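Local coordinates for protein beta-porphyranase A (PDB 4AW7) that cleaves the sulfated red-algal polysaccharide porphyran at its beta-(1->4) linkages between galactose and L-galactose-6-sulfate, releasing mostly a sulfated disaccharide, at residues P138-P143 with K189-A194; E142-P147 with V168-S173; E363-V368 with T455-A460. All blocks are in the same frame, centred on the assembly; numbering follows the deposited sequence.

Contact 1. Residues P138-P143 with K189-A194; sequences PEFFEP and KVIGYA. With K (potassium ion), chain F.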
loop_
_atom_site.group_PDB
_atom_site.type_symbol
_atom_site.label_atom_id
_atom_site.label_comp_id
_atom_site.label_asym_id
_atom_site.label_seq_id
_atom_site.Cartn_x
_atom_site.Cartn_y
_atom_site.Cartn_z
ATOM N N PRO A 138 12.978 -15.645 4.775
ATOM C CA PRO A 138 12.135 -14.658 4.077
ATOM C C PRO A 138 12.837 -13.354 3.877
ATOM O O PRO A 138 13.629 -12.902 4.718
ATOM C CB PRO A 138 10.963 -14.470 5.044
ATOM C CG PRO A 138 11.571 -14.737 6.412
ATOM C CD PRO A 138 12.542 -15.889 6.155
ATOM N N GLU A 139 12.517 -12.679 2.778
ATOM C CA GLU A 139 13.045 -11.358 2.584
ATOM C C GLU A 139 12.563 -10.389 3.647
ATOM O O GLU A 139 13.277 -9.425 3.964
ATOM C CB GLU A 139 12.701 -10.830 1.171
ATOM C CG GLU A 139 13.303 -9.479 0.846
ATOM C CD GLU A 139 13.079 -9.015 -0.586
ATOM O OE1 GLU A 139 12.388 -9.714 -1.363
ATOM O OE2 GLU A 139 13.597 -7.933 -0.910
ATOM N N PHE A 140 11.331 -10.569 4.114
ATOM C CA PHE A 140 10.720 -9.673 5.107
ATOM C C PHE A 140 10.238 -10.469 6.290
ATOM O O PHE A 140 9.578 -11.488 6.152
ATOM C CB PHE A 140 9.522 -8.908 4.518
ATOM C CG PHE A 140 9.858 -8.168 3.253
ATOM C CD1 PHE A 140 10.478 -6.943 3.329
ATOM C CD2 PHE A 140 9.608 -8.707 2.004
ATOM C CE1 PHE A 140 10.864 -6.281 2.204
ATOM C CE2 PHE A 140 9.962 -8.036 0.863
ATOM C CZ PHE A 140 10.620 -6.841 0.963
ATOM N N PHE A 141 10.540 -9.962 7.488
ATOM C CA PHE A 141 9.974 -10.504 8.726
ATOM C C PHE A 141 9.190 -9.374 9.394
ATOM O O PHE A 141 9.714 -8.291 9.600
ATOM C CB PHE A 141 11.075 -11.037 9.642
ATOM C CG PHE A 141 10.568 -11.684 10.912
ATOM C CD1 PHE A 141 9.417 -12.459 10.937
ATOM C CD2 PHE A 141 11.281 -11.569 12.096
ATOM C CE1 PHE A 141 8.974 -13.058 12.092
ATOM C CE2 PHE A 141 10.846 -12.225 13.248
ATOM C CZ PHE A 141 9.707 -12.953 13.249
ATOM N N GLU A 142 7.944 -9.685 9.728
ATOM C CA GLU A 142 6.956 -8.746 10.277
ATOM C C GLU A 142 6.467 -9.403 11.577
ATOM O O GLU A 142 5.478 -10.139 11.582
ATOM C CB GLU A 142 5.852 -8.555 9.253
ATOM C CG GLU A 142 4.829 -7.486 9.565
ATOM C CD GLU A 142 3.743 -7.387 8.491
ATOM O OE1 GLU A 142 3.309 -8.436 7.979
ATOM O OE2 GLU A 142 3.334 -6.228 8.212
ATOM N N PRO A 143 7.229 -9.219 12.685
ATOM C CA PRO A 143 7.089 -10.079 13.863
ATOM C C PRO A 143 5.703 -10.451 14.385
ATOM O O PRO A 143 5.503 -11.572 14.775
ATOM C CB PRO A 143 7.903 -9.294 14.887
ATOM C CG PRO A 143 9.068 -8.789 14.118
ATOM C CD PRO A 143 8.523 -8.506 12.729
ATOM N N LYS A 189 14.836 -7.983 5.825
ATOM C CA LYS A 189 14.317 -6.685 6.231
ATOM C C LYS A 189 13.241 -6.889 7.274
ATOM O O LYS A 189 12.372 -7.725 7.114
ATOM C CB LYS A 189 13.721 -5.955 5.052
ATOM C CG LYS A 189 14.658 -5.693 3.914
ATOM C CD LYS A 189 15.803 -4.828 4.207
ATOM C CE LYS A 189 16.917 -5.023 3.134
ATOM N NZ LYS A 189 16.359 -5.047 1.773
ATOM N N VAL A 190 13.330 -6.114 8.358
ATOM C CA VAL A 190 12.374 -6.199 9.443
ATOM C C VAL A 190 11.391 -5.035 9.336
ATOM O O VAL A 190 11.804 -3.903 9.194
ATOM C CB VAL A 190 13.078 -6.259 10.827
ATOM C CG1 VAL A 190 12.041 -6.444 11.907
ATOM C CG2 VAL A 190 14.114 -7.379 10.859
ATOM N N ILE A 191 10.097 -5.346 9.338
ATOM C CA ILE A 191 9.045 -4.358 9.141
ATOM C C ILE A 191 8.025 -4.467 10.259
ATOM O O ILE A 191 7.828 -5.559 10.815
ATOM C CB ILE A 191 8.411 -4.495 7.744
ATOM C CG1 ILE A 191 7.853 -5.897 7.529
ATOM C CG2 ILE A 191 9.411 -4.123 6.655
ATOM C CD1 ILE A 191 6.953 -6.069 6.287
ATOM N N GLY A 192 7.360 -3.371 10.568
ATOM C CA GLY A 192 6.291 -3.410 11.561
ATOM C C GLY A 192 5.457 -2.171 11.513
ATOM O O GLY A 192 5.836 -1.182 10.886
ATOM N N TYR A 193 4.307 -2.160 12.176
ATOM C CA TYR A 193 3.787 -3.189 13.096
ATOM C C TYR A 193 2.594 -3.970 12.572
ATOM O O TYR A 193 1.875 -4.558 13.343
ATOM C CB TYR A 193 3.481 -2.568 14.469
ATOM C CG TYR A 193 2.375 -1.526 14.472
ATOM C CD1 TYR A 193 1.048 -1.867 14.685
ATOM C CD2 TYR A 193 2.665 -0.176 14.295
ATOM C CE1 TYR A 193 0.051 -0.906 14.694
ATOM C CE2 TYR A 193 1.672 0.761 14.304
ATOM C CZ TYR A 193 0.374 0.405 14.483
ATOM O OH TYR A 193 -0.645 1.380 14.508
ATOM N N ALA A 194 2.413 -3.999 11.263
ATOM C CA ALA A 194 1.315 -4.723 10.644
ATOM C C ALA A 194 -0.004 -4.153 11.125
ATOM O O ALA A 194 -0.919 -4.884 11.534
ATOM C CB ALA A 194 1.401 -6.257 10.903
HETATM K K K F . -3.242 0.217 14.214
#

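Contact 2. Residues E142-P147 with V168-S173; sequences EPLNEP and VDFYAS. With GAL (beta-D-galactopyranose), chain D; GLA (alpha-D-galactopyranose), chain B.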
loop_
_atom_site.group_PDB
_atom_site.type_symbol
_atom_site.label_atom_id
_atom_site.label_comp_id
_atom_site.label_asym_id
_atom_site.label_seq_id
_atom_site.Cartn_x
_atom_site.Cartn_y
_atom_site.Cartn_z
ATOM N N GLU A 142 7.944 -9.685 9.728
ATOM C CA GLU A 142 6.956 -8.746 10.277
ATOM C C GLU A 142 6.467 -9.403 11.577
ATOM O O GLU A 142 5.478 -10.139 11.582
ATOM C CB GLU A 142 5.852 -8.555 9.253
ATOM C CG GLU A 142 4.829 -7.486 9.565
ATOM C CD GLU A 142 3.743 -7.387 8.491
ATOM O OE1 GLU A 142 3.309 -8.436 7.979
ATOM O OE2 GLU A 142 3.334 -6.228 8.212
ATOM N N PRO A 143 7.229 -9.219 12.685
ATOM C CA PRO A 143 7.089 -10.079 13.863
ATOM C C PRO A 143 5.703 -10.451 14.385
ATOM O O PRO A 143 5.503 -11.572 14.775
ATOM C CB PRO A 143 7.903 -9.294 14.887
ATOM C CG PRO A 143 9.068 -8.789 14.118
ATOM C CD PRO A 143 8.523 -8.506 12.729
ATOM N N LEU A 144 4.785 -9.484 14.498
ATOM C CA LEU A 144 3.440 -9.761 14.998
ATOM C C LEU A 144 2.384 -9.097 14.143
ATOM O O LEU A 144 2.422 -7.881 13.961
ATOM C CB LEU A 144 3.299 -9.275 16.445
ATOM C CG LEU A 144 4.233 -9.831 17.509
ATOM C CD1 LEU A 144 4.086 -9.048 18.806
ATOM C CD2 LEU A 144 3.899 -11.346 17.761
ATOM N N ASN A 145 1.449 -9.874 13.665
ATOM C CA ASN A 145 0.352 -9.346 12.873
ATOM C C ASN A 145 -0.675 -8.657 13.759
ATOM O O ASN A 145 -1.067 -9.206 14.800
ATOM C CB ASN A 145 -0.326 -10.489 12.157
ATOM C CG ASN A 145 -1.430 -10.006 11.237
ATOM O OD1 ASN A 145 -1.198 -9.139 10.377
ATOM N ND2 ASN A 145 -2.637 -10.554 11.402
ATOM N N GLU A 146 -1.143 -7.480 13.332
ATOM C CA GLU A 146 -2.179 -6.692 14.024
ATOM C C GLU A 146 -2.119 -6.807 15.553
ATOM O O GLU A 146 -3.074 -7.190 16.222
ATOM C CB GLU A 146 -3.539 -7.020 13.463
ATOM C CG GLU A 146 -3.563 -6.770 11.954
ATOM C CD GLU A 146 -4.920 -6.849 11.372
ATOM O OE1 GLU A 146 -5.852 -7.317 12.045
ATOM O OE2 GLU A 146 -5.056 -6.450 10.191
ATOM N N PRO A 147 -0.973 -6.391 16.110
ATOM C CA PRO A 147 -0.763 -6.706 17.516
ATOM C C PRO A 147 -1.611 -5.901 18.479
ATOM O O PRO A 147 -2.096 -6.459 19.463
ATOM C CB PRO A 147 0.734 -6.389 17.731
ATOM C CG PRO A 147 1.077 -5.369 16.653
ATOM C CD PRO A 147 0.227 -5.798 15.489
ATOM N N VAL A 168 5.913 -3.636 21.166
ATOM C CA VAL A 168 6.874 -2.791 20.481
ATOM C C VAL A 168 8.305 -3.167 20.870
ATOM O O VAL A 168 9.195 -3.204 20.020
ATOM C CB VAL A 168 6.580 -1.303 20.688
ATOM C CG1 VAL A 168 7.646 -0.409 20.052
ATOM C CG2 VAL A 168 5.183 -0.953 20.108
ATOM N N ASP A 169 8.547 -3.469 22.159
ATOM C CA ASP A 169 9.867 -3.883 22.604
ATOM C C ASP A 169 10.293 -5.211 21.955
ATOM O O ASP A 169 11.470 -5.417 21.668
ATOM C CB ASP A 169 9.883 -3.994 24.130
ATOM C CG ASP A 169 9.871 -2.665 24.827
ATOM O OD1 ASP A 169 10.162 -1.614 24.213
ATOM O OD2 ASP A 169 9.579 -2.673 26.065
ATOM N N PHE A 170 9.335 -6.100 21.745
ATOM C CA PHE A 170 9.543 -7.381 21.052
ATOM C C PHE A 170 10.016 -7.080 19.627
ATOM O O PHE A 170 11.066 -7.584 19.190
ATOM C CB PHE A 170 8.219 -8.142 21.117
ATOM C CG PHE A 170 8.197 -9.548 20.571
ATOM C CD1 PHE A 170 8.478 -10.630 21.370
ATOM C CD2 PHE A 170 7.741 -9.794 19.282
ATOM C CE1 PHE A 170 8.345 -11.915 20.903
ATOM C CE2 PHE A 170 7.580 -11.058 18.815
ATOM C CZ PHE A 170 7.909 -12.140 19.615
ATOM N N TYR A 171 9.272 -6.237 18.916
ATOM C CA TYR A 171 9.710 -5.807 17.586
ATOM C C TYR A 171 11.138 -5.223 17.590
ATOM O O TYR A 171 11.989 -5.568 16.751
ATOM C CB TYR A 171 8.762 -4.755 17.007
ATOM C CG TYR A 171 7.636 -5.259 16.129
ATOM C CD1 TYR A 171 7.803 -5.372 14.760
ATOM C CD2 TYR A 171 6.367 -5.556 16.626
ATOM C CE1 TYR A 171 6.810 -5.815 13.943
ATOM C CE2 TYR A 171 5.340 -5.981 15.796
ATOM C CZ TYR A 171 5.563 -6.095 14.430
ATOM O OH TYR A 171 4.608 -6.491 13.524
ATOM N N ALA A 172 11.403 -4.315 18.530
ATOM C CA ALA A 172 12.684 -3.625 18.577
ATOM C C ALA A 172 13.822 -4.601 18.789
ATOM O O ALA A 172 14.852 -4.520 18.114
ATOM C CB ALA A 172 12.693 -2.564 19.701
ATOM N N SER A 173 13.638 -5.536 19.716
ATOM C CA SER A 173 14.657 -6.507 19.997
ATOM C C SER A 173 14.969 -7.365 18.777
ATOM O O SER A 173 16.111 -7.708 18.477
ATOM C CB SER A 173 14.237 -7.371 21.191
ATOM O OG SER A 173 15.234 -8.339 21.427
HETATM C C1 GAL D . -6.538 -8.366 9.021
HETATM C C2 GAL D . -6.049 -9.788 9.354
HETATM C C3 GAL D . -6.530 -10.790 8.319
HETATM C C4 GAL D . -7.990 -10.610 7.989
HETATM C C5 GAL D . -8.245 -9.151 7.574
HETATM C C6 GAL D . -9.676 -9.021 6.936
HETATM O O1 GAL D . -6.069 -7.468 10.104
HETATM O O2 GAL D . -4.592 -9.790 9.491
HETATM O O3 GAL D . -6.435 -12.107 8.791
HETATM O O4 GAL D . -8.799 -10.960 9.129
HETATM O O5 GAL D . -7.935 -8.334 8.794
HETATM O O6 GAL D . -9.548 -9.225 5.461
HETATM C C1 GLA B . -6.538 -8.366 9.021
HETATM C C2 GLA B . -6.049 -9.788 9.354
HETATM C C3 GLA B . -6.530 -10.790 8.319
HETATM C C4 GLA B . -7.990 -10.610 7.989
HETATM C C5 GLA B . -8.245 -9.151 7.574
HETATM C C6 GLA B . -9.676 -9.021 6.936
HETATM O O1 GLA B . -5.849 -7.694 8.055
HETATM O O2 GLA B . -4.592 -9.790 9.491
HETATM O O3 GLA B . -6.435 -12.107 8.791
HETATM O O4 GLA B . -8.799 -10.960 9.129
HETATM O O5 GLA B . -7.935 -8.334 8.794
HETATM O O6 GLA B . -9.548 -9.225 5.461
#

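Contact 3. Residues E363-V368 with T455-A460; sequences ELWKNV and TIVLVA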
loop_
_atom_site.group_PDB
_atom_site.type_symbol
_atom_site.label_atom_id
_atom_site.label_comp_id
_atom_site.label_asym_id
_atom_site.label_seq_id
_atom_site.Cartn_x
_atom_site.Cartn_y
_atom_site.Cartn_z
ATOM N N GLU A 363 -5.545 -10.996 -14.504
ATOM C CA GLU A 363 -5.692 -10.948 -15.969
ATOM C C GLU A 363 -5.585 -9.500 -16.469
ATOM O O GLU A 363 -4.874 -9.216 -17.434
ATOM C CB GLU A 363 -7.022 -11.554 -16.399
ATOM C CG GLU A 363 -7.088 -11.756 -17.921
ATOM C CD GLU A 363 -6.148 -12.900 -18.365
ATOM O OE1 GLU A 363 -6.314 -13.969 -17.846
ATOM O OE2 GLU A 363 -5.215 -12.741 -19.209
ATOM N N LEU A 364 -6.245 -8.580 -15.768
ATOM C CA LEU A 364 -6.280 -7.197 -16.184
ATOM C C LEU A 364 -4.859 -6.623 -16.303
ATOM O O LEU A 364 -4.577 -5.822 -17.206
ATOM C CB LEU A 364 -7.078 -6.377 -15.146
ATOM C CG LEU A 364 -7.150 -4.870 -15.285
ATOM C CD1 LEU A 364 -7.921 -4.521 -16.574
ATOM C CD2 LEU A 364 -7.792 -4.227 -14.074
ATOM N N TRP A 365 -4.006 -6.990 -15.356
ATOM C CA TRP A 365 -2.656 -6.474 -15.270
ATOM C C TRP A 365 -1.600 -7.366 -15.890
ATOM O O TRP A 365 -0.413 -7.083 -15.827
ATOM C CB TRP A 365 -2.327 -6.167 -13.802
ATOM C CG TRP A 365 -3.145 -5.021 -13.266
ATOM C CD1 TRP A 365 -4.251 -5.091 -12.498
ATOM C CD2 TRP A 365 -2.918 -3.632 -13.528
ATOM N NE1 TRP A 365 -4.735 -3.835 -12.260
ATOM C CE2 TRP A 365 -3.924 -2.917 -12.878
ATOM C CE3 TRP A 365 -1.932 -2.935 -14.216
ATOM C CZ2 TRP A 365 -3.974 -1.523 -12.893
ATOM C CZ3 TRP A 365 -2.002 -1.537 -14.244
ATOM C CH2 TRP A 365 -3.010 -0.866 -13.555
ATOM N N LYS A 366 -2.008 -8.453 -16.536
ATOM C CA LYS A 366 -1.020 -9.380 -17.072
ATOM C C LYS A 366 -0.178 -8.695 -18.151
ATOM O O LYS A 366 -0.674 -7.909 -18.961
ATOM C CB LYS A 366 -1.699 -10.647 -17.619
ATOM C CG LYS A 366 -0.691 -11.778 -17.976
ATOM C CD LYS A 366 -1.468 -13.025 -18.417
ATOM C CE LYS A 366 -0.645 -14.063 -19.196
ATOM N NZ LYS A 366 -1.416 -15.281 -19.408
ATOM N N ASN A 367 1.110 -8.967 -18.126
ATOM C CA ASN A 367 2.093 -8.387 -19.054
ATOM C C ASN A 367 2.408 -6.927 -18.876
ATOM O O ASN A 367 3.325 -6.429 -19.505
ATOM C CB ASN A 367 1.761 -8.728 -20.525
ATOM C CG ASN A 367 1.871 -10.241 -20.792
ATOM O OD1 ASN A 367 2.931 -10.816 -20.607
ATOM N ND2 ASN A 367 0.789 -10.842 -21.183
ATOM N N VAL A 368 1.698 -6.235 -17.987
ATOM C CA VAL A 368 1.942 -4.813 -17.794
ATOM C C VAL A 368 3.282 -4.636 -17.080
ATOM O O VAL A 368 3.496 -5.142 -15.989
ATOM C CB VAL A 368 0.815 -4.114 -17.010
ATOM C CG1 VAL A 368 1.167 -2.645 -16.724
ATOM C CG2 VAL A 368 -0.527 -4.239 -17.744
ATOM N N THR A 455 -11.979 -0.472 -13.766
ATOM C CA THR A 455 -10.602 -0.177 -14.109
ATOM C C THR A 455 -10.362 -0.643 -15.542
ATOM O O THR A 455 -10.768 -1.760 -15.907
ATOM C CB THR A 455 -9.641 -0.858 -13.132
ATOM O OG1 THR A 455 -10.059 -0.545 -11.797
ATOM C CG2 THR A 455 -8.205 -0.486 -13.369
ATOM N N ILE A 456 -9.683 0.183 -16.311
ATOM C CA ILE A 456 -9.405 -0.082 -17.720
ATOM C C ILE A 456 -7.887 -0.104 -17.920
ATOM O O ILE A 456 -7.159 0.757 -17.404
ATOM C CB ILE A 456 -10.065 1.035 -18.629
ATOM C CG1 ILE A 456 -11.608 0.935 -18.541
ATOM C CG2 ILE A 456 -9.598 0.985 -20.080
ATOM C CD1 ILE A 456 -12.369 2.168 -19.057
ATOM N N VAL A 457 -7.413 -1.055 -18.704
ATOM C CA VAL A 457 -6.042 -1.093 -19.179
ATOM C C VAL A 457 -6.085 -1.191 -20.694
ATOM O O VAL A 457 -6.658 -2.142 -21.260
ATOM C CB VAL A 457 -5.248 -2.273 -18.559
ATOM C CG1 VAL A 457 -3.883 -2.420 -19.195
ATOM C CG2 VAL A 457 -5.125 -2.113 -17.060
ATOM N N LEU A 458 -5.534 -0.174 -21.338
ATOM C CA LEU A 458 -5.331 -0.162 -22.779
ATOM C C LEU A 458 -3.921 -0.655 -23.077
ATOM O O LEU A 458 -2.952 -0.233 -22.432
ATOM C CB LEU A 458 -5.475 1.260 -23.282
ATOM C CG LEU A 458 -6.858 1.896 -23.141
ATOM C CD1 LEU A 458 -6.790 3.407 -23.231
ATOM C CD2 LEU A 458 -7.775 1.379 -24.216
ATOM N N VAL A 459 -3.819 -1.563 -24.048
ATOM C CA VAL A 459 -2.553 -2.162 -24.464
ATOM C C VAL A 459 -2.408 -1.856 -25.940
ATOM O O VAL A 459 -3.349 -2.055 -26.723
ATOM C CB VAL A 459 -2.511 -3.671 -24.215
ATOM C CG1 VAL A 459 -1.124 -4.259 -24.618
ATOM C CG2 VAL A 459 -2.892 -3.980 -22.797
ATOM N N ALA A 460 -1.255 -1.343 -26.329
ATOM C CA ALA A 460 -1.060 -0.980 -27.736
ATOM C C ALA A 460 0.375 -1.183 -28.150
ATOM O O ALA A 460 1.274 -1.262 -27.303
ATOM C CB ALA A 460 -1.446 0.478 -27.933
#

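Contact 1. Residues P138-P143 with K189-A194
Phe141 and Lys189 join two neighbouring parallel strands, 136-142 and 189-195, through their backbones. Three hydrogen bonds zip the edges together. Lys189 N gives to Glu139 O at 2.8 Å, and Phe141 N gives to Lys189 O at 2.9 Å. Ile191 N then gives to Phe141 O at 3.0 Å. All three are close to straight. The carbonyl O of Ile191 takes no N-H from 138-143; the CA of Glu142 meets it at 3.3 Å in a CA-H...O contact. Val190 N turns the other way, to Asp224.

Glu142 carries the buried carboxylate of the contact. Its CG lies anti to the backbone N (chi1 -172°) and the chain runs on extended. CB therefore packs on Ile191 CG1, while OE2 passes 3.3 Å from Ala194 CB. The carboxylate is well supplied: OE1 pairs with Arg69, and OE2 accepts from Ser227 and Ser271. Lys189 CB lies against Phe140 CD1 at 3.8 Å, oblique to the ring. Glu139 reaches Arg102 instead of the lysine. Farther along, a cis peptide precedes Tyr193, whose OH binds the potassium ion at 2.9 Å. Tyr207 OH and Tyr197 O bind the same ion. The strands belong to the (beta/alpha)8 (TIM) barrel of the catalytic domain. Multiple partners fix the Glu142 carboxylate beside Ala194, and the salt bridge to Arg69 probably favours its charged form.

Contact 2. Residues E142-P147 with V168-S173
Tyr171 of helix 160-179 reaches into the loop after strand 136-142 and meets Pro143 and Leu144. Its CB makes no close approach to the loop; the far end of the ring comes nearer. CD1 lies 3.7 Å from Pro143 CG. CE1 comes closer still, 3.4 Å from Pro143 CD. Pro143 CB lies over one face, 3.9 Å from the centroid of the Tyr171 ring, a CH-pi contact. On the other ring branch, CE2 touches Leu144 CB at 3.9 Å. CZ lies 3.5 Å from Leu144 N. At the tip, OH donates to Leu144 O over 2.6 Å, tilted 32° from the carbonyl plane. Phe215 packs edge-to-face on the same ring.

Phe170 adds an apolar contact nearby. Its CD2 meets Leu144 CD1 at 3.8 Å, with the two side chains crossing at about a right angle. The loop held in this way continues into Asn145 and Glu146. Asn145 ND2 donates to O2 of the bound galactose, and its OD1 accepts from Arg69. Glu146 is the inferred proton donor, and its OE2 is hydrogen-bonded to His229 ND1. An Asn-Glu pair following a barrel strand, with the acid at the sugar's anomeric end, is characteristic of clan GH-A retaining glycosidases.

Contact 3. Residues E363-V368 with T455-A460
Val457 and Leu364 have the most surface buried here, and their methyl groups meet directly. Leu364 CD1 lies 3.7 Å from Val457 CG2, and the two side chains approach at a slant. Leu364 belongs to helix 359-365, and Val457 to strand 454-462. With CG anti to the backbone N (chi1 174°), the leucine directs its branches at the strand. Each branch has its own neighbour. CD1 takes Val457, while CD2 packs 3.8 Å from Thr455 CG2, the leucine and threonine side chains crossing at about a right angle.

Thr455 turns its methyl to the leucine. Its hydroxyl OG1 is hydrogen-bonded to Asp398 OD1 instead, so the polar end is satisfied away from this contact.

Strand 454-462 is part of the mixed sheet of the first beta-sandwich domain, where it runs between strands 392-399 and 421-429. The helix and the turn after it lie against one side of that sheet, with Asn298 of helix 293-305 also touching Leu364 and Thr455. Cutting Leu364 back to an alanine removes both branches and is likely to open a gap between helix and strand, where Thr455 CG2 loses its closest apolar neighbour and Val457 CG2 is left with Trp365 alone of the partners described here.

Val457 has further partners. Its CG2 sits over one face of the Trp365 six-membered ring, 4.1 Å from the centroid and 4° off the normal, a CH-pi contact. Trp365 NE1 is hydrogen-bonded to Asn298 OD1, and the indole also stacks with Phe44. The other methyl of the valine, CG1, lies 4.1 Å from Val368 CG2. Val368 closes a type II beta turn that starts at Trp365, whose O accepts from Val368 N at 3.1 Å. The carbonyl O of Leu364 accepts from Arg424 on strand 421-429.

All three contacts are buried, but they sit in different parts of the fold. Contacts 1 and 2 share Glu142 and Pro143, and their centres are about 9 Å apart. The first joins two barrel strands, and the second sets the loop after the first strand against helix 160-179, which leads to the second. They touch directly, with a probable hydrogen bond from Glu146 N to Ala194 O. Contact 3 lies about 31 Å from contact 1 and 37 Å from contact 2, centre to centre, away from the active site and the metal sites. Contact 1 relies on backbone bonds, contact 2 mixes aromatic packing with one hydroxyl bond, and contact 3 is apolar packing.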